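Local coordinates for protein prophenoloxidase b (Marsupenaeus japonicus, PDB 3WKY) that probably oxidises phenols to quinones once activated, as the proenzyme of a secreted type 3 copper phenoloxidase built like the hemocyanins, at residues T278-I286 with D362-K372; R301-D309 with F399-T410. All coordinates share one frame; numbering follows the deposited sequence.

Interaction 1. Residues T278-I286 with D362-K372; sequences TFFQDIREI and DFLGQSHDPAK. With EDO (1,2-ethanediol), chain M.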
loop_
_atom_site.group_PDB
_atom_site.type_symbol
_atom_site.label_atom_id
_atom_site.label_comp_id
_atom_site.label_asym_id
_atom_site.label_seq_id
_atom_site.Cartn_x
_atom_site.Cartn_y
_atom_site.Cartn_z
ATOM N N THR A 278 -3.510 -5.000 -15.239
ATOM C CA THR A 278 -4.948 -5.137 -15.031
ATOM C C THR A 278 -5.207 -6.229 -13.990
ATOM O O THR A 278 -4.620 -7.319 -14.063
ATOM C CB THR A 278 -5.642 -5.482 -16.370
ATOM O OG1 THR A 278 -5.503 -4.366 -17.265
ATOM C CG2 THR A 278 -7.130 -5.782 -16.165
ATOM N N PHE A 279 -6.079 -5.948 -13.025
ATOM C CA PHE A 279 -6.419 -6.939 -12.004
ATOM C C PHE A 279 -7.369 -8.017 -12.520
ATOM O O PHE A 279 -8.246 -7.761 -13.353
ATOM C CB PHE A 279 -7.042 -6.279 -10.762
ATOM C CG PHE A 279 -6.058 -5.497 -9.925
ATOM C CD1 PHE A 279 -5.352 -6.120 -8.898
ATOM C CD2 PHE A 279 -5.854 -4.137 -10.152
ATOM C CE1 PHE A 279 -4.453 -5.403 -8.114
ATOM C CE2 PHE A 279 -4.948 -3.419 -9.383
ATOM C CZ PHE A 279 -4.245 -4.050 -8.363
ATOM N N PHE A 280 -7.164 -9.227 -12.001
ATOM C CA PHE A 280 -8.058 -10.372 -12.147
ATOM C C PHE A 280 -9.194 -10.111 -11.152
ATOM O O PHE A 280 -8.985 -10.137 -9.931
ATOM C CB PHE A 280 -7.222 -11.601 -11.759
ATOM C CG PHE A 280 -7.890 -12.955 -11.952
ATOM C CD1 PHE A 280 -7.875 -13.595 -13.192
ATOM C CD2 PHE A 280 -8.420 -13.642 -10.857
ATOM C CE1 PHE A 280 -8.430 -14.884 -13.342
ATOM C CE2 PHE A 280 -8.972 -14.915 -10.992
ATOM C CZ PHE A 280 -8.972 -15.546 -12.242
ATOM N N GLN A 281 -10.395 -9.831 -11.664
ATOM C CA GLN A 281 -11.481 -9.332 -10.807
ATOM C C GLN A 281 -12.757 -10.147 -10.916
ATOM O O GLN A 281 -12.996 -10.794 -11.936
ATOM C CB GLN A 281 -11.814 -7.888 -11.171
ATOM C CG GLN A 281 -10.673 -6.918 -10.986
ATOM C CD GLN A 281 -10.804 -5.725 -11.908
ATOM O OE1 GLN A 281 -11.598 -4.819 -11.639
ATOM N NE2 GLN A 281 -10.057 -5.735 -13.028
ATOM N N ASP A 282 -13.580 -10.080 -9.869
ATOM C CA ASP A 282 -14.887 -10.742 -9.861
ATOM C C ASP A 282 -15.648 -10.384 -11.128
ATOM O O ASP A 282 -15.675 -9.217 -11.530
ATOM C CB ASP A 282 -15.742 -10.264 -8.672
ATOM C CG ASP A 282 -15.143 -10.599 -7.311
ATOM O OD1 ASP A 282 -14.263 -11.474 -7.203
ATOM O OD2 ASP A 282 -15.594 -9.994 -6.315
ATOM N N ILE A 283 -16.270 -11.373 -11.764
ATOM C CA ILE A 283 -17.049 -11.076 -12.956
ATOM C C ILE A 283 -18.494 -10.957 -12.576
ATOM O O ILE A 283 -19.135 -11.945 -12.229
ATOM C CB ILE A 283 -16.929 -12.169 -14.023
ATOM C CG1 ILE A 283 -15.482 -12.302 -14.468
ATOM C CG2 ILE A 283 -17.830 -11.832 -15.210
ATOM C CD1 ILE A 283 -14.883 -11.032 -15.035
ATOM N N ARG A 284 -19.003 -9.733 -12.614
ATOM C CA ARG A 284 -20.395 -9.499 -12.284
ATOM C C ARG A 284 -21.190 -9.526 -13.583
ATOM O O ARG A 284 -21.181 -8.574 -14.357
ATOM C CB ARG A 284 -20.538 -8.194 -11.520
ATOM C CG ARG A 284 -20.153 -8.402 -10.069
ATOM C CD ARG A 284 -19.238 -7.340 -9.572
ATOM N NE ARG A 284 -17.903 -7.421 -10.161
ATOM C CZ ARG A 284 -16.995 -6.466 -9.993
ATOM N NH1 ARG A 284 -17.309 -5.394 -9.277
ATOM N NH2 ARG A 284 -15.789 -6.575 -10.534
ATOM N N GLU A 285 -21.808 -10.676 -13.837
ATOM C CA GLU A 285 -22.490 -10.921 -15.095
ATOM C C GLU A 285 -23.791 -10.145 -15.208
ATOM O O GLU A 285 -24.254 -9.514 -14.246
ATOM C CB GLU A 285 -22.803 -12.415 -15.244
ATOM C CG GLU A 285 -21.768 -13.195 -16.031
ATOM C CD GLU A 285 -21.805 -12.889 -17.528
ATOM O OE1 GLU A 285 -21.109 -13.596 -18.278
ATOM O OE2 GLU A 285 -22.518 -11.947 -17.962
ATOM N N ILE A 286 -24.353 -10.177 -16.411
ATOM C CA ILE A 286 -25.731 -9.761 -16.646
ATOM C C ILE A 286 -26.429 -10.997 -17.192
ATOM O O ILE A 286 -26.099 -11.447 -18.285
ATOM C CB ILE A 286 -25.813 -8.635 -17.683
ATOM C CG1 ILE A 286 -24.950 -7.450 -17.244
ATOM C CG2 ILE A 286 -27.282 -8.208 -17.903
ATOM C CD1 ILE A 286 -24.718 -6.417 -18.334
ATOM N N ASP A 362 -12.396 -16.781 -18.826
ATOM C CA ASP A 362 -13.396 -15.727 -18.880
ATOM C C ASP A 362 -13.094 -14.545 -17.945
ATOM O O ASP A 362 -13.366 -13.395 -18.294
ATOM C CB ASP A 362 -14.786 -16.308 -18.604
ATOM C CG ASP A 362 -15.310 -17.137 -19.773
ATOM O OD1 ASP A 362 -14.817 -16.948 -20.910
ATOM O OD2 ASP A 362 -16.209 -17.977 -19.557
ATOM N N PHE A 363 -12.556 -14.816 -16.759
ATOM C CA PHE A 363 -12.096 -13.718 -15.900
ATOM C C PHE A 363 -11.029 -12.889 -16.611
ATOM O O PHE A 363 -11.071 -11.666 -16.585
ATOM C CB PHE A 363 -11.486 -14.251 -14.604
ATOM C CG PHE A 363 -12.481 -14.555 -13.512
ATOM C CD1 PHE A 363 -13.493 -15.493 -13.694
ATOM C CD2 PHE A 363 -12.366 -13.932 -12.273
ATOM C CE1 PHE A 363 -14.381 -15.788 -12.669
ATOM C CE2 PHE A 363 -13.248 -14.234 -11.235
ATOM C CZ PHE A 363 -14.259 -15.156 -11.436
ATOM N N LEU A 364 -10.051 -13.550 -17.223
ATOM C CA LEU A 364 -8.982 -12.814 -17.896
ATOM C C LEU A 364 -9.546 -12.099 -19.129
ATOM O O LEU A 364 -9.208 -10.945 -19.404
ATOM C CB LEU A 364 -7.820 -13.762 -18.260
ATOM C CG LEU A 364 -7.034 -14.257 -17.041
ATOM C CD1 LEU A 364 -6.149 -15.484 -17.395
ATOM C CD2 LEU A 364 -6.165 -13.152 -16.436
ATOM N N GLY A 365 -10.433 -12.775 -19.858
ATOM C CA GLY A 365 -10.982 -12.210 -21.078
ATOM C C GLY A 365 -11.907 -11.025 -20.814
ATOM O O GLY A 365 -12.127 -10.201 -21.703
ATOM N N GLN A 366 -12.445 -10.922 -19.601
ATOM C CA GLN A 366 -13.374 -9.826 -19.281
ATOM C C GLN A 366 -12.776 -8.806 -18.319
ATOM O O GLN A 366 -13.474 -7.899 -17.842
ATOM C CB GLN A 366 -14.666 -10.371 -18.672
ATOM C CG GLN A 366 -15.463 -11.300 -19.584
ATOM C CD GLN A 366 -16.083 -10.594 -20.779
ATOM O OE1 GLN A 366 -15.933 -9.385 -20.961
ATOM N NE2 GLN A 366 -16.790 -11.357 -21.605
ATOM N N SER A 367 -11.483 -8.939 -18.039
ATOM C CA SER A 367 -10.837 -8.104 -17.019
ATOM C C SER A 367 -10.732 -6.607 -17.353
ATOM O O SER A 367 -10.479 -5.783 -16.465
ATOM C CB SER A 367 -9.468 -8.682 -16.626
ATOM O OG SER A 367 -8.578 -8.711 -17.729
ATOM N N HIS A 368 -10.942 -6.252 -18.617
ATOM C CA HIS A 368 -10.980 -4.845 -19.027
ATOM C C HIS A 368 -12.290 -4.186 -18.623
ATOM O O HIS A 368 -12.382 -2.956 -18.616
ATOM C CB HIS A 368 -10.861 -4.752 -20.549
ATOM C CG HIS A 368 -11.986 -5.430 -21.262
ATOM N ND1 HIS A 368 -12.094 -6.803 -21.341
ATOM C CD2 HIS A 368 -13.089 -4.929 -21.872
ATOM C CE1 HIS A 368 -13.203 -7.120 -21.988
ATOM N NE2 HIS A 368 -13.824 -6.001 -22.321
ATOM N N ASP A 369 -13.309 -4.995 -18.325
ATOM C CA ASP A 369 -14.652 -4.484 -17.960
ATOM C C ASP A 369 -15.421 -5.573 -17.187
ATOM O O ASP A 369 -16.428 -6.101 -17.669
ATOM C CB ASP A 369 -15.384 -4.062 -19.249
ATOM C CG ASP A 369 -16.778 -3.487 -19.001
ATOM O OD1 ASP A 369 -17.070 -3.005 -17.888
ATOM O OD2 ASP A 369 -17.589 -3.528 -19.946
ATOM N N PRO A 370 -14.924 -5.939 -15.987
ATOM C CA PRO A 370 -15.430 -7.131 -15.291
ATOM C C PRO A 370 -16.825 -6.992 -14.697
ATOM O O PRO A 370 -17.442 -8.018 -14.393
ATOM C CB PRO A 370 -14.400 -7.348 -14.169
ATOM C CG PRO A 370 -13.882 -5.964 -13.882
ATOM C CD PRO A 370 -13.809 -5.307 -15.256
ATOM N N ALA A 371 -17.310 -5.764 -14.523
ATOM C CA ALA A 371 -18.668 -5.553 -14.011
ATOM C C ALA A 371 -19.635 -5.194 -15.143
ATOM O O ALA A 371 -20.804 -4.832 -14.895
ATOM C CB ALA A 371 -18.672 -4.478 -12.946
ATOM N N LYS A 372 -19.140 -5.287 -16.377
ATOM C CA LYS A 372 -19.957 -5.063 -17.567
ATOM C C LYS A 372 -20.686 -3.719 -17.531
ATOM O O LYS A 372 -21.896 -3.650 -17.726
ATOM C CB LYS A 372 -20.936 -6.226 -17.741
ATOM C CG LYS A 372 -20.187 -7.554 -17.821
ATOM C CD LYS A 372 -21.080 -8.691 -18.243
ATOM C CE LYS A 372 -20.230 -9.865 -18.703
ATOM N NZ LYS A 372 -19.525 -9.544 -19.973
HETATM C C1 EDO M . -6.935 -2.107 -13.299
HETATM O O1 EDO M . -7.535 -3.403 -13.171
HETATM C C2 EDO M . -6.946 -1.655 -14.759
HETATM O O2 EDO M . -8.284 -1.479 -15.253
HETATM O O HOH W 1 -11.556 -10.087 -14.276
HETATM O O HOH W 2 -10.397 -3.412 -15.250
#
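Ile-283 drops its CG1 squarely onto the ring of Phe-363: the carbon sits 3.9 Å from the ring centroid and 13° off the normal, a CH-pi contact over the middle of the face. CG1 stands anti to the isoleucine's own carbonyl carbon (chi1 -61°), and from there CD1 runs on to the CB atoms of Gln-366 and Pro-370. Phe-280 meets Phe-363 in an offset stack, centroids 5.0 Å apart and planes at 26°, with CD2 of Phe-363 above the rim of its partner's face. Closer still, CE1 of Phe-280 comes within 3.4 Å of CB of Phe-363, while Leu-364 approaches the Phe-280 ring at its edge. Val-294 and Leu-297 of helix 294-310 pack against both aromatics.

Pro-370 extends this core toward the loop. Its CG lies 3.4 Å from OE1 of Gln-281, and its carbonyl O accepts a direct hydrogen bond from N of Arg-284 (2.9 Å). The Arg-284 guanidinium is held at its edge: NE and NH2 both donate, side-on, to Asp-282 O, NH2 at 2.8 Å, and that pair fixes the rotation of the group while CB of Ala-371 covers one of its faces. Two waters complete the seam, one bridging Gln-281 N to Phe-363 O, the other Gln-281 NE2 to Ser-367 O. Arg-180 of the second subunit binds Arg-284 O, Glu-285 O and Ala-371 O, which brings this edge into the subunit interface.

Chemically, then, an apolar core lies against the last turn of helix 356-365, which carries His-357 and His-361 of the copper site; at its polar margin the Arg-284 N to Pro-370 O bond and the waters tie the loop to the turns after the helix, and the guanidinium, held by its own loop, lies over Ala-371.

Interaction 2. Residues R301-D309 with F399-T410; sequences RTHLYHGID and FIDNVFHRYKLT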
loop_
_atom_site.group_PDB
_atom_site.type_symbol
_atom_site.label_atom_id
_atom_site.label_comp_id
_atom_site.label_asym_id
_atom_site.label_seq_id
_atom_site.Cartn_x
_atom_site.Cartn_y
_atom_site.Cartn_z
ATOM N N ARG A 301 -9.868 -23.983 -5.714
ATOM C CA ARG A 301 -8.454 -24.334 -5.767
ATOM C C ARG A 301 -7.984 -24.952 -4.448
ATOM O O ARG A 301 -7.275 -25.969 -4.434
ATOM C CB ARG A 301 -7.607 -23.093 -6.090
ATOM C CG ARG A 301 -6.108 -23.396 -6.179
ATOM C CD ARG A 301 -5.336 -22.185 -6.700
ATOM N NE ARG A 301 -5.419 -21.047 -5.782
ATOM C CZ ARG A 301 -4.890 -19.847 -6.040
ATOM N NH1 ARG A 301 -4.245 -19.627 -7.178
ATOM N NH2 ARG A 301 -4.985 -18.879 -5.151
ATOM N N THR A 302 -8.374 -24.324 -3.345
ATOM C CA THR A 302 -8.060 -24.849 -2.014
ATOM C C THR A 302 -8.590 -26.281 -1.850
ATOM O O THR A 302 -7.870 -27.178 -1.374
ATOM C CB THR A 302 -8.654 -23.935 -0.930
ATOM O OG1 THR A 302 -8.001 -22.656 -0.990
ATOM C CG2 THR A 302 -8.472 -24.535 0.462
ATOM N N HIS A 303 -9.840 -26.498 -2.261
ATOM C CA HIS A 303 -10.436 -27.833 -2.152
ATOM C C HIS A 303 -9.678 -28.849 -3.004
ATOM O O HIS A 303 -9.442 -29.988 -2.585
ATOM C CB HIS A 303 -11.907 -27.824 -2.577
ATOM C CG HIS A 303 -12.836 -27.151 -1.601
ATOM N ND1 HIS A 303 -14.102 -26.764 -1.940
ATOM C CD2 HIS A 303 -12.683 -26.847 -0.281
ATOM C CE1 HIS A 303 -14.703 -26.209 -0.886
ATOM N NE2 HIS A 303 -13.852 -26.258 0.126
ATOM N N LEU A 304 -9.307 -28.441 -4.210
ATOM C CA LEU A 304 -8.622 -29.354 -5.114
ATOM C C LEU A 304 -7.210 -29.676 -4.630
ATOM O O LEU A 304 -6.758 -30.833 -4.713
ATOM C CB LEU A 304 -8.614 -28.775 -6.536
ATOM C CG LEU A 304 -7.947 -29.640 -7.612
ATOM C CD1 LEU A 304 -8.644 -31.019 -7.712
ATOM C CD2 LEU A 304 -7.971 -28.917 -8.955
ATOM N N TYR A 305 -6.508 -28.662 -4.123
ATOM C CA TYR A 305 -5.182 -28.866 -3.546
ATOM C C TYR A 305 -5.258 -29.838 -2.376
ATOM O O TYR A 305 -4.373 -30.697 -2.219
ATOM C CB TYR A 305 -4.568 -27.544 -3.043
ATOM C CG TYR A 305 -3.972 -26.649 -4.120
ATOM C CD1 TYR A 305 -3.959 -27.025 -5.459
ATOM C CD2 TYR A 305 -3.410 -25.426 -3.783
ATOM C CE1 TYR A 305 -3.409 -26.187 -6.443
ATOM C CE2 TYR A 305 -2.857 -24.592 -4.749
ATOM C CZ TYR A 305 -2.858 -24.973 -6.069
ATOM O OH TYR A 305 -2.303 -24.117 -7.004
ATOM N N HIS A 306 -6.277 -29.682 -1.532
ATOM C CA HIS A 306 -6.478 -30.612 -0.416
ATOM C C HIS A 306 -6.621 -32.053 -0.916
ATOM O O HIS A 306 -5.954 -32.960 -0.413
ATOM C CB HIS A 306 -7.716 -30.249 0.396
ATOM C CG HIS A 306 -8.028 -31.229 1.487
ATOM N ND1 HIS A 306 -7.304 -31.295 2.660
ATOM C CD2 HIS A 306 -8.986 -32.182 1.585
ATOM C CE1 HIS A 306 -7.799 -32.251 3.428
ATOM N NE2 HIS A 306 -8.820 -32.806 2.799
ATOM N N GLY A 307 -7.512 -32.260 -1.885
ATOM C CA GLY A 307 -7.734 -33.595 -2.431
ATOM C C GLY A 307 -6.463 -34.195 -3.009
ATOM O O GLY A 307 -6.155 -35.382 -2.801
ATOM N N ILE A 308 -5.722 -33.391 -3.759
ATOM C CA ILE A 308 -4.448 -33.851 -4.298
ATOM C C ILE A 308 -3.505 -34.256 -3.167
ATOM O O ILE A 308 -2.870 -35.321 -3.212
ATOM C CB ILE A 308 -3.802 -32.765 -5.178
ATOM C CG1 ILE A 308 -4.564 -32.656 -6.504
ATOM C CG2 ILE A 308 -2.318 -33.072 -5.415
ATOM C CD1 ILE A 308 -4.192 -31.428 -7.355
ATOM N N ASP A 309 -3.422 -33.410 -2.143
ATOM C CA ASP A 309 -2.459 -33.623 -1.062
ATOM C C ASP A 309 -2.773 -34.839 -0.198
ATOM O O ASP A 309 -1.845 -35.498 0.298
ATOM C CB ASP A 309 -2.346 -32.372 -0.180
ATOM C CG ASP A 309 -1.697 -31.191 -0.906
ATOM O OD1 ASP A 309 -1.119 -31.387 -1.995
ATOM O OD2 ASP A 309 -1.766 -30.054 -0.374
ATOM N N PHE A 399 0.128 -21.956 -14.514
ATOM C CA PHE A 399 -0.577 -22.246 -13.258
ATOM C C PHE A 399 -1.261 -23.612 -13.330
ATOM O O PHE A 399 -1.140 -24.441 -12.418
ATOM C CB PHE A 399 -1.616 -21.160 -12.937
ATOM C CG PHE A 399 -2.734 -21.643 -12.039
ATOM C CD1 PHE A 399 -2.476 -22.025 -10.731
ATOM C CD2 PHE A 399 -4.040 -21.709 -12.508
ATOM C CE1 PHE A 399 -3.503 -22.491 -9.900
ATOM C CE2 PHE A 399 -5.065 -22.157 -11.698
ATOM C CZ PHE A 399 -4.803 -22.553 -10.393
ATOM N N ILE A 400 -1.989 -23.837 -14.418
ATOM C CA ILE A 400 -2.689 -25.103 -14.603
ATOM C C ILE A 400 -1.696 -26.270 -14.609
ATOM O O ILE A 400 -1.917 -27.294 -13.940
ATOM C CB ILE A 400 -3.547 -25.077 -15.893
ATOM C CG1 ILE A 400 -4.694 -24.060 -15.733
ATOM C CG2 ILE A 400 -4.116 -26.460 -16.195
ATOM C CD1 ILE A 400 -5.656 -24.391 -14.575
ATOM N N ASP A 401 -0.579 -26.112 -15.312
ATOM C CA ASP A 401 0.402 -27.199 -15.349
ATOM C C ASP A 401 1.009 -27.420 -13.959
ATOM O O ASP A 401 1.360 -28.549 -13.589
ATOM C CB ASP A 401 1.501 -26.914 -16.366
ATOM C CG ASP A 401 2.329 -28.148 -16.683
ATOM O OD1 ASP A 401 1.766 -29.106 -17.256
ATOM O OD2 ASP A 401 3.530 -28.173 -16.356
ATOM N N ASN A 402 1.153 -26.337 -13.197
ATOM C CA ASN A 402 1.627 -26.439 -11.817
ATOM C C ASN A 402 0.703 -27.280 -10.948
ATOM O O ASN A 402 1.172 -28.009 -10.073
ATOM C CB ASN A 402 1.786 -25.038 -11.175
ATOM C CG ASN A 402 3.053 -24.330 -11.608
ATOM O OD1 ASN A 402 3.947 -24.931 -12.227
ATOM N ND2 ASN A 402 3.155 -23.039 -11.256
ATOM N N VAL A 403 -0.610 -27.156 -11.150
ATOM C CA VAL A 403 -1.557 -27.973 -10.401
ATOM C C VAL A 403 -1.336 -29.440 -10.766
ATOM O O VAL A 403 -1.270 -30.317 -9.895
ATOM C CB VAL A 403 -3.013 -27.609 -10.717
ATOM C CG1 VAL A 403 -3.981 -28.462 -9.877
ATOM C CG2 VAL A 403 -3.272 -26.103 -10.450
ATOM N N PHE A 404 -1.233 -29.702 -12.060
ATOM C CA PHE A 404 -1.014 -31.086 -12.508
ATOM C C PHE A 404 0.303 -31.664 -11.980
ATOM O O PHE A 404 0.350 -32.822 -11.558
ATOM C CB PHE A 404 -1.083 -31.170 -14.036
ATOM C CG PHE A 404 -2.488 -31.033 -14.593
ATOM C CD1 PHE A 404 -3.523 -31.819 -14.105
ATOM C CD2 PHE A 404 -2.774 -30.105 -15.597
ATOM C CE1 PHE A 404 -4.822 -31.703 -14.617
ATOM C CE2 PHE A 404 -4.068 -29.987 -16.111
ATOM C CZ PHE A 404 -5.094 -30.789 -15.614
ATOM N N HIS A 405 1.363 -30.859 -11.986
ATOM C CA HIS A 405 2.677 -31.306 -11.489
ATOM C C HIS A 405 2.604 -31.517 -9.976
ATOM O O HIS A 405 3.221 -32.440 -9.439
ATOM C CB HIS A 405 3.769 -30.284 -11.853
ATOM C CG HIS A 405 5.133 -30.633 -11.342
ATOM N ND1 HIS A 405 5.832 -31.737 -11.781
ATOM C CD2 HIS A 405 5.933 -30.018 -10.436
ATOM C CE1 HIS A 405 7.001 -31.791 -11.165
ATOM N NE2 HIS A 405 7.090 -30.755 -10.350
ATOM N N ARG A 406 1.842 -30.668 -9.283
ATOM C CA ARG A 406 1.608 -30.876 -7.855
ATOM C C ARG A 406 1.052 -32.275 -7.633
ATOM O O ARG A 406 1.491 -33.000 -6.730
ATOM C CB ARG A 406 0.609 -29.856 -7.306
ATOM C CG ARG A 406 0.408 -29.934 -5.783
ATOM C CD ARG A 406 -0.799 -29.070 -5.363
ATOM N NE ARG A 406 -0.947 -28.980 -3.908
ATOM C CZ ARG A 406 -0.637 -27.901 -3.189
ATOM N NH1 ARG A 406 -0.159 -26.806 -3.780
ATOM N NH2 ARG A 406 -0.810 -27.916 -1.874
ATOM N N TYR A 407 0.086 -32.655 -8.462
ATOM C CA TYR A 407 -0.469 -33.989 -8.351
ATOM C C TYR A 407 0.595 -35.046 -8.725
ATOM O O TYR A 407 0.778 -36.038 -7.999
ATOM C CB TYR A 407 -1.752 -34.165 -9.183
ATOM C CG TYR A 407 -2.023 -35.647 -9.328
ATOM C CD1 TYR A 407 -2.559 -36.376 -8.271
ATOM C CD2 TYR A 407 -1.646 -36.338 -10.481
ATOM C CE1 TYR A 407 -2.742 -37.769 -8.380
ATOM C CE2 TYR A 407 -1.829 -37.707 -10.592
ATOM C CZ TYR A 407 -2.377 -38.415 -9.542
ATOM O OH TYR A 407 -2.554 -39.789 -9.649
ATOM N N LYS A 408 1.298 -34.845 -9.838
ATOM C CA LYS A 408 2.301 -35.853 -10.238
ATOM C C LYS A 408 3.315 -36.123 -9.132
ATOM O O LYS A 408 3.714 -37.267 -8.913
ATOM C CB LYS A 408 3.025 -35.461 -11.530
ATOM C CG LYS A 408 2.153 -35.506 -12.791
ATOM C CD LYS A 408 1.796 -36.954 -13.173
ATOM C CE LYS A 408 1.092 -37.002 -14.542
ATOM N NZ LYS A 408 0.862 -38.432 -14.981
ATOM N N LEU A 409 3.729 -35.073 -8.426
ATOM C CA LEU A 409 4.720 -35.236 -7.361
ATOM C C LEU A 409 4.228 -36.098 -6.190
ATOM O O LEU A 409 5.039 -36.634 -5.420
ATOM C CB LEU A 409 5.212 -33.870 -6.863
ATOM C CG LEU A 409 6.120 -33.093 -7.819
ATOM C CD1 LEU A 409 6.556 -31.768 -7.188
ATOM C CD2 LEU A 409 7.340 -33.929 -8.252
ATOM N N THR A 410 2.915 -36.248 -6.047
ATOM C CA THR A 410 2.392 -37.095 -4.971
ATOM C C THR A 410 2.530 -38.581 -5.302
ATOM O O THR A 410 2.317 -39.431 -4.443
ATOM C CB THR A 410 0.911 -36.831 -4.657
ATOM O OG1 THR A 410 0.110 -37.143 -5.806
ATOM C CG2 THR A 410 0.688 -35.363 -4.244
HETATM O O HOH W 3 -2.651 -37.373 -4.997
#
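Ile-308 is the knob of this packing, and Val-403, Arg-406, Tyr-407 and Thr-410 of segment 399-410 form its hole. CG2 presses to 3.6 Å from CA of Tyr-407 at the floor of the hollow, CD1 leans on CG1 of Val-403 at 3.9 Å, and Arg-406 and Thr-410 supply the remaining walls. Helices 301-309 and 399-409 run in the same direction at 22°, their axes 9.7 Å apart at closest. Val-403 in its turn fills the dip among Leu-304, Tyr-305 and Ile-308, one methyl on each flank: CG1 toward the two aliphatic residues, CG2 at the edge of the tyrosine ring. Toward the N-terminal ends of the two segments, Tyr-305 OH comes within 3.5 Å of CE1 of Phe-399; CD of Arg-301 also touches CE1 and CZ of that ring, coming in obliquely.

Along one side of the groove Arg-406 reaches across, extended from CG to NE. Its guanidinium lies flat on the Tyr-305 ring, planes at 6° and CZ 4.0 Å from the centroid, a cation-pi stack; CG of Arg-301 covers the ring's opposite face. The guanidinium edge then takes Asp-309 side-on, NE to OD1 at 3.1 Å and NH2 to OD2 at 2.8 Å, the latter nearly straight on the syn lone pair. Cutting Arg-406 back to an alanine would probably leave one face of the tyrosine without this cover and the Asp-309 carboxylate without its partner across the helices.

At the C-terminal ends a water donates to both Ile-308 O and Thr-410 OG1. Here the fourth subunit approaches, with Asn-241 of that subunit bonding to Asp-309 O. The chemistry implies two layers: aliphatic interlocking probably governs the helix spacing, while a stacked, doubly bonded arginine would resist sliding of one helix along the other.

Interactions 1 and 2 do not touch: their centres are 25 Å apart and their nearest atoms about 8 Å. What joins them is the helical framework of the copper domain. Helix 294-310 packs its beginning on the aromatics of interaction 1 and gives its later turns to interaction 2, and Trp-251 meets both Phe-280 and the Arg-301 guanidinium. The other two helices hold copper ligands, His-357 and His-361 on helix 356-365 and His-397 on helix 391-409. The Cu2-O2 cluster is near both contacts, about 8 Å from the Leu-364 side chain and about 9 Å from that of Phe-399; each contact involves a ligand-bearing helix, and none of its residues is among those around the cluster.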